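Local coordinates for protein octaprenyl Pyrophosphate Synthase (PDB 3TC1) that probably catalyses chain elongation of an allylic prenyl diphosphate with isopentenyl diphosphate units to make octaprenyl diphosphate, using magnesium, at residues B[55-69]-B[166-178]. Numbering follows the deposited sequence.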
loop_
_atom_site.group_PDB
_atom_site.type_symbol
_atom_site.label_atom_id
_atom_site.label_comp_id
_atom_site.label_asym_id
_atom_site.label_seq_id
_atom_site.Cartn_x
_atom_site.Cartn_y
_atom_site.Cartn_z
ATOM N N LEU B 55 -3.522 14.814 -25.379
ATOM C CA LEU B 55 -2.626 15.150 -24.279
ATOM C C LEU B 55 -3.409 15.531 -23.018
ATOM O O LEU B 55 -3.017 15.179 -21.902
ATOM C CB LEU B 55 -1.702 16.296 -24.694
ATOM C CG LEU B 55 -0.648 16.792 -23.699
ATOM C CD1 LEU B 55 0.209 15.623 -23.203
ATOM C CD2 LEU B 55 0.220 17.843 -24.385
ATOM N N LEU B 56 -4.515 16.246 -23.200
ATOM C CA LEU B 56 -5.350 16.667 -22.079
ATOM C C LEU B 56 -5.872 15.455 -21.302
ATOM O O LEU B 56 -5.903 15.463 -20.071
ATOM C CB LEU B 56 -6.530 17.497 -22.586
ATOM C CG LEU B 56 -7.575 17.930 -21.556
ATOM C CD1 LEU B 56 -6.917 18.754 -20.452
ATOM C CD2 LEU B 56 -8.656 18.743 -22.258
ATOM N N ASP B 57 -6.287 14.418 -22.023
ATOM C CA ASP B 57 -6.785 13.214 -21.375
ATOM C C ASP B 57 -5.659 12.565 -20.566
ATOM O O ASP B 57 -5.882 12.103 -19.449
ATOM C CB ASP B 57 -7.327 12.228 -22.409
ATOM C CG ASP B 57 -7.911 10.978 -21.771
ATOM O OD1 ASP B 57 -8.892 11.092 -21.002
ATOM O OD2 ASP B 57 -7.382 9.881 -22.034
ATOM N N LYS B 58 -4.454 12.526 -21.133
ATOM C CA LYS B 58 -3.303 11.954 -20.434
ATOM C C LYS B 58 -3.047 12.747 -19.158
ATOM O O LYS B 58 -2.696 12.183 -18.126
ATOM C CB LYS B 58 -2.038 12.018 -21.297
ATOM C CG LYS B 58 -1.910 10.974 -22.394
ATOM C CD LYS B 58 -0.509 11.071 -23.007
ATOM C CE LYS B 58 -0.197 9.939 -23.981
ATOM N NZ LYS B 58 -0.752 10.168 -25.339
ATOM N N ALA B 59 -3.208 14.065 -19.244
ATOM C CA ALA B 59 -2.994 14.938 -18.098
ATOM C C ALA B 59 -4.040 14.665 -17.018
ATOM O O ALA B 59 -3.727 14.639 -15.828
ATOM C CB ALA B 59 -3.050 16.388 -18.533
ATOM N N LEU B 60 -5.284 14.464 -17.431
ATOM C CA LEU B 60 -6.336 14.171 -16.473
ATOM C C LEU B 60 -6.043 12.813 -15.832
ATOM O O LEU B 60 -6.306 12.610 -14.643
ATOM C CB LEU B 60 -7.696 14.163 -17.171
ATOM C CG LEU B 60 -8.069 15.523 -17.776
ATOM C CD1 LEU B 60 -9.395 15.422 -18.512
ATOM C CD2 LEU B 60 -8.142 16.572 -16.680
ATOM N N ASN B 61 -5.488 11.889 -16.616
ATOM C CA ASN B 61 -5.142 10.572 -16.086
ATOM C C ASN B 61 -4.060 10.719 -15.029
ATOM O O ASN B 61 -4.089 10.040 -14.003
ATOM C CB ASN B 61 -4.634 9.634 -17.189
ATOM C CG ASN B 61 -5.751 9.079 -18.040
ATOM O OD1 ASN B 61 -6.922 9.202 -17.696
ATOM N ND2 ASN B 61 -5.394 8.449 -19.158
ATOM N N LEU B 62 -3.099 11.600 -15.288
ATOM C CA LEU B 62 -2.015 11.831 -14.343
ATOM C C LEU B 62 -2.553 12.395 -13.033
ATOM O O LEU B 62 -2.106 12.006 -11.945
ATOM C CB LEU B 62 -0.982 12.797 -14.932
ATOM C CG LEU B 62 0.258 13.037 -14.058
ATOM C CD1 LEU B 62 0.977 11.721 -13.826
ATOM C CD2 LEU B 62 1.203 14.024 -14.743
ATOM N N CYS B 63 -3.498 13.327 -13.139
ATOM C CA CYS B 63 -4.107 13.935 -11.958
ATOM C C CYS B 63 -4.880 12.870 -11.183
ATOM O O CYS B 63 -4.908 12.874 -9.955
ATOM C CB CYS B 63 -5.061 15.062 -12.362
ATOM S SG CYS B 63 -4.257 16.550 -13.010
ATOM N N THR B 64 -5.506 11.955 -11.911
ATOM C CA THR B 64 -6.273 10.892 -11.283
ATOM C C THR B 64 -5.335 9.999 -10.473
ATOM O O THR B 64 -5.642 9.634 -9.339
ATOM C CB THR B 64 -7.023 10.063 -12.342
ATOM O OG1 THR B 64 -7.888 10.930 -13.086
ATOM C CG2 THR B 64 -7.863 8.977 -11.680
ATOM N N ILE B 65 -4.191 9.658 -11.060
ATOM C CA ILE B 65 -3.182 8.837 -10.401
ATOM C C ILE B 65 -2.717 9.528 -9.117
ATOM O O ILE B 65 -2.631 8.904 -8.058
ATOM C CB ILE B 65 -1.957 8.623 -11.333
ATOM C CG1 ILE B 65 -2.338 7.683 -12.480
ATOM C CG2 ILE B 65 -0.768 8.075 -10.544
ATOM C CD1 ILE B 65 -1.290 7.620 -13.589
ATOM N N VAL B 66 -2.424 10.820 -9.213
ATOM C CA VAL B 66 -1.975 11.572 -8.047
ATOM C C VAL B 66 -3.026 11.639 -6.932
ATOM O O VAL B 66 -2.695 11.491 -5.755
ATOM C CB VAL B 66 -1.546 13.002 -8.447
ATOM C CG1 VAL B 66 -1.380 13.877 -7.207
ATOM C CG2 VAL B 66 -0.221 12.942 -9.217
ATOM N N GLU B 67 -4.286 11.861 -7.289
ATOM C CA GLU B 67 -5.337 11.936 -6.274
ATOM C C GLU B 67 -5.581 10.569 -5.618
ATOM O O GLU B 67 -5.897 10.489 -4.429
ATOM C CB GLU B 67 -6.645 12.454 -6.885
ATOM C CG GLU B 67 -6.594 13.897 -7.423
ATOM C CD GLU B 67 -6.206 14.938 -6.367
ATOM O OE1 GLU B 67 -6.193 14.616 -5.160
ATOM O OE2 GLU B 67 -5.920 16.095 -6.750
ATOM N N MET B 68 -5.437 9.493 -6.388
ATOM C CA MET B 68 -5.649 8.160 -5.829
ATOM C C MET B 68 -4.533 7.797 -4.863
ATOM O O MET B 68 -4.767 7.136 -3.850
ATOM C CB MET B 68 -5.781 7.124 -6.947
ATOM C CG MET B 68 -7.119 7.244 -7.650
ATOM S SD MET B 68 -7.443 5.990 -8.872
ATOM C CE MET B 68 -7.723 4.561 -7.837
ATOM N N ILE B 69 -3.320 8.245 -5.173
ATOM C CA ILE B 69 -2.173 8.009 -4.307
ATOM C C ILE B 69 -2.414 8.773 -3.005
ATOM O O ILE B 69 -2.213 8.244 -1.908
ATOM C CB ILE B 69 -0.867 8.521 -4.965
ATOM C CG1 ILE B 69 -0.448 7.564 -6.084
ATOM C CG2 ILE B 69 0.238 8.661 -3.927
ATOM C CD1 ILE B 69 0.661 8.105 -6.962
ATOM N N PHE B 166 6.004 15.030 -2.498
ATOM C CA PHE B 166 4.936 14.482 -3.319
ATOM C C PHE B 166 4.363 15.579 -4.223
ATOM O O PHE B 166 4.129 15.358 -5.416
ATOM C CB PHE B 166 3.853 13.876 -2.420
ATOM C CG PHE B 166 2.686 13.297 -3.166
ATOM C CD1 PHE B 166 2.861 12.667 -4.396
ATOM C CD2 PHE B 166 1.409 13.347 -2.619
ATOM C CE1 PHE B 166 1.776 12.094 -5.068
ATOM C CE2 PHE B 166 0.321 12.777 -3.281
ATOM C CZ PHE B 166 0.508 12.150 -4.509
ATOM N N ILE B 167 4.137 16.767 -3.667
ATOM C CA ILE B 167 3.616 17.869 -4.476
ATOM C C ILE B 167 4.683 18.226 -5.514
ATOM O O ILE B 167 4.379 18.464 -6.686
ATOM C CB ILE B 167 3.276 19.102 -3.601
ATOM C CG1 ILE B 167 2.139 18.745 -2.642
ATOM C CG2 ILE B 167 2.858 20.283 -4.484
ATOM C CD1 ILE B 167 1.797 19.832 -1.631
ATOM N N GLU B 168 5.936 18.252 -5.078
ATOM C CA GLU B 168 7.046 18.536 -5.981
ATOM C C GLU B 168 7.025 17.536 -7.135
ATOM O O GLU B 168 7.116 17.918 -8.305
ATOM C CB GLU B 168 8.378 18.407 -5.244
ATOM C CG GLU B 168 9.592 18.422 -6.166
ATOM C CD GLU B 168 10.890 18.129 -5.438
ATOM O OE1 GLU B 168 10.918 17.175 -4.637
ATOM O OE2 GLU B 168 11.884 18.844 -5.675
ATOM N N ALA B 169 6.905 16.252 -6.793
ATOM C CA ALA B 169 6.889 15.184 -7.792
ATOM C C ALA B 169 5.675 15.247 -8.704
ATOM O O ALA B 169 5.754 14.899 -9.887
ATOM C CB ALA B 169 6.948 13.821 -7.102
ATOM N N SER B 170 4.542 15.673 -8.160
ATOM C CA SER B 170 3.326 15.766 -8.957
ATOM C C SER B 170 3.438 16.866 -10.011
ATOM O O SER B 170 3.022 16.684 -11.156
ATOM C CB SER B 170 2.117 16.035 -8.059
ATOM O OG SER B 170 1.905 14.958 -7.167
ATOM N N LEU B 171 4.000 18.006 -9.623
ATOM C CA LEU B 171 4.159 19.120 -10.554
ATOM C C LEU B 171 5.248 18.844 -11.585
ATOM O O LEU B 171 5.122 19.225 -12.748
ATOM C CB LEU B 171 4.469 20.405 -9.785
ATOM C CG LEU B 171 3.214 21.153 -9.323
ATOM C CD1 LEU B 171 3.550 22.130 -8.219
ATOM C CD2 LEU B 171 2.598 21.873 -10.515
ATOM N N LYS B 172 6.317 18.190 -11.146
ATOM C CA LYS B 172 7.424 17.852 -12.029
ATOM C C LYS B 172 6.912 16.883 -13.090
ATOM O O LYS B 172 7.262 16.989 -14.266
ATOM C CB LYS B 172 8.554 17.209 -11.220
ATOM C CG LYS B 172 9.809 16.884 -12.014
ATOM C CD LYS B 172 10.839 16.171 -11.139
ATOM C CE LYS B 172 12.076 15.771 -11.931
ATOM N NZ LYS B 172 13.085 15.082 -11.076
ATOM N N SER B 173 6.063 15.950 -12.671
ATOM C CA SER B 173 5.501 14.969 -13.587
ATOM C C SER B 173 4.587 15.604 -14.634
ATOM O O SER B 173 4.595 15.191 -15.791
ATOM C CB SER B 173 4.731 13.897 -12.813
ATOM O OG SER B 173 5.614 13.140 -12.001
ATOM N N MET B 174 3.799 16.601 -14.239
ATOM C CA MET B 174 2.910 17.250 -15.200
ATOM C C MET B 174 3.736 18.071 -16.187
ATOM O O MET B 174 3.432 18.120 -17.387
ATOM C CB MET B 174 1.897 18.148 -14.487
ATOM C CG MET B 174 0.880 18.797 -15.430
ATOM S SD MET B 174 -0.146 17.615 -16.342
ATOM C CE MET B 174 -1.410 17.306 -15.163
ATOM N N ALA B 175 4.785 18.708 -15.682
ATOM C CA ALA B 175 5.660 19.509 -16.524
ATOM C C ALA B 175 6.299 18.606 -17.581
ATOM O O ALA B 175 6.394 18.978 -18.754
ATOM C CB ALA B 175 6.738 20.182 -15.674
ATOM N N ILE B 176 6.738 17.423 -17.154
ATOM C CA ILE B 176 7.351 16.452 -18.054
ATOM C C ILE B 176 6.343 16.065 -19.139
ATOM O O ILE B 176 6.652 16.105 -20.329
ATOM C CB ILE B 176 7.777 15.169 -17.290
ATOM C CG1 ILE B 176 8.936 15.486 -16.338
ATOM C CG2 ILE B 176 8.172 14.073 -18.276
ATOM C CD1 ILE B 176 9.318 14.330 -15.413
ATOM N N LEU B 177 5.139 15.693 -18.710
ATOM C CA LEU B 177 4.072 15.295 -19.618
ATOM C C LEU B 177 3.752 16.389 -20.636
ATOM O O LEU B 177 3.559 16.107 -21.818
ATOM C CB LEU B 177 2.801 14.961 -18.827
ATOM C CG LEU B 177 1.597 14.488 -19.647
ATOM C CD1 LEU B 177 1.903 13.117 -20.237
ATOM C CD2 LEU B 177 0.355 14.424 -18.767
ATOM N N LEU B 178 3.701 17.634 -20.169
ATOM C CA LEU B 178 3.386 18.770 -21.030
ATOM C C LEU B 178 4.607 19.416 -21.666
ATOM O O LEU B 178 4.522 20.506 -22.238
ATOM C CB LEU B 178 2.609 19.817 -20.232
ATOM C CG LEU B 178 1.336 19.272 -19.577
ATOM C CD1 LEU B 178 0.609 20.391 -18.870
ATOM C CD2 LEU B 178 0.438 18.630 -20.632
#
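Leu177 of helix 152-177 enters helix 53-80 as a knob in a hole made by Leu55, Lys58, Ala59 and Leu62, a worked example of how nearly antiparallel helices mesh; the axes of segments 55-69 and 166-177 run at 165°. With CG anti to the backbone N, Leu177 presses CD2 onto the backbone of Ala59, 3.5 Å from its CA, a tight carbon contact. Beside it Leu178 CD2 lies 3.7 Å from Leu55 CG. In return, Leu62 lays CD2 against the Met174 backbone, 3.7 Å from its CA. Bends at chi2 (61°) and chi3 (85°) lay Met174 SD against Ala59 CB and CE 3.6 Å from Cys63 SG. Farther along, Phe166 meets Val66 O at its ring edge, in plane, with CZ at 3.5 Å, while Ile69 CG2 approaches CZ obliquely.

The two serine hydroxyls at the contact bond back to their own helix. Ser170 OG donates to Phe166 O (2.9 Å), on the opposite face of that carbonyl from Ser170 N; the same oxygen lies 3.5 Å from Val66 CG1. Ser173 OG likewise returns to Ala169 O. Met43 of helix 38-44 also touches Leu62 and Val66. This mainly helical prenyltransferase joins the two segments by apolar shape fit, no hydrogen bond crossing between them.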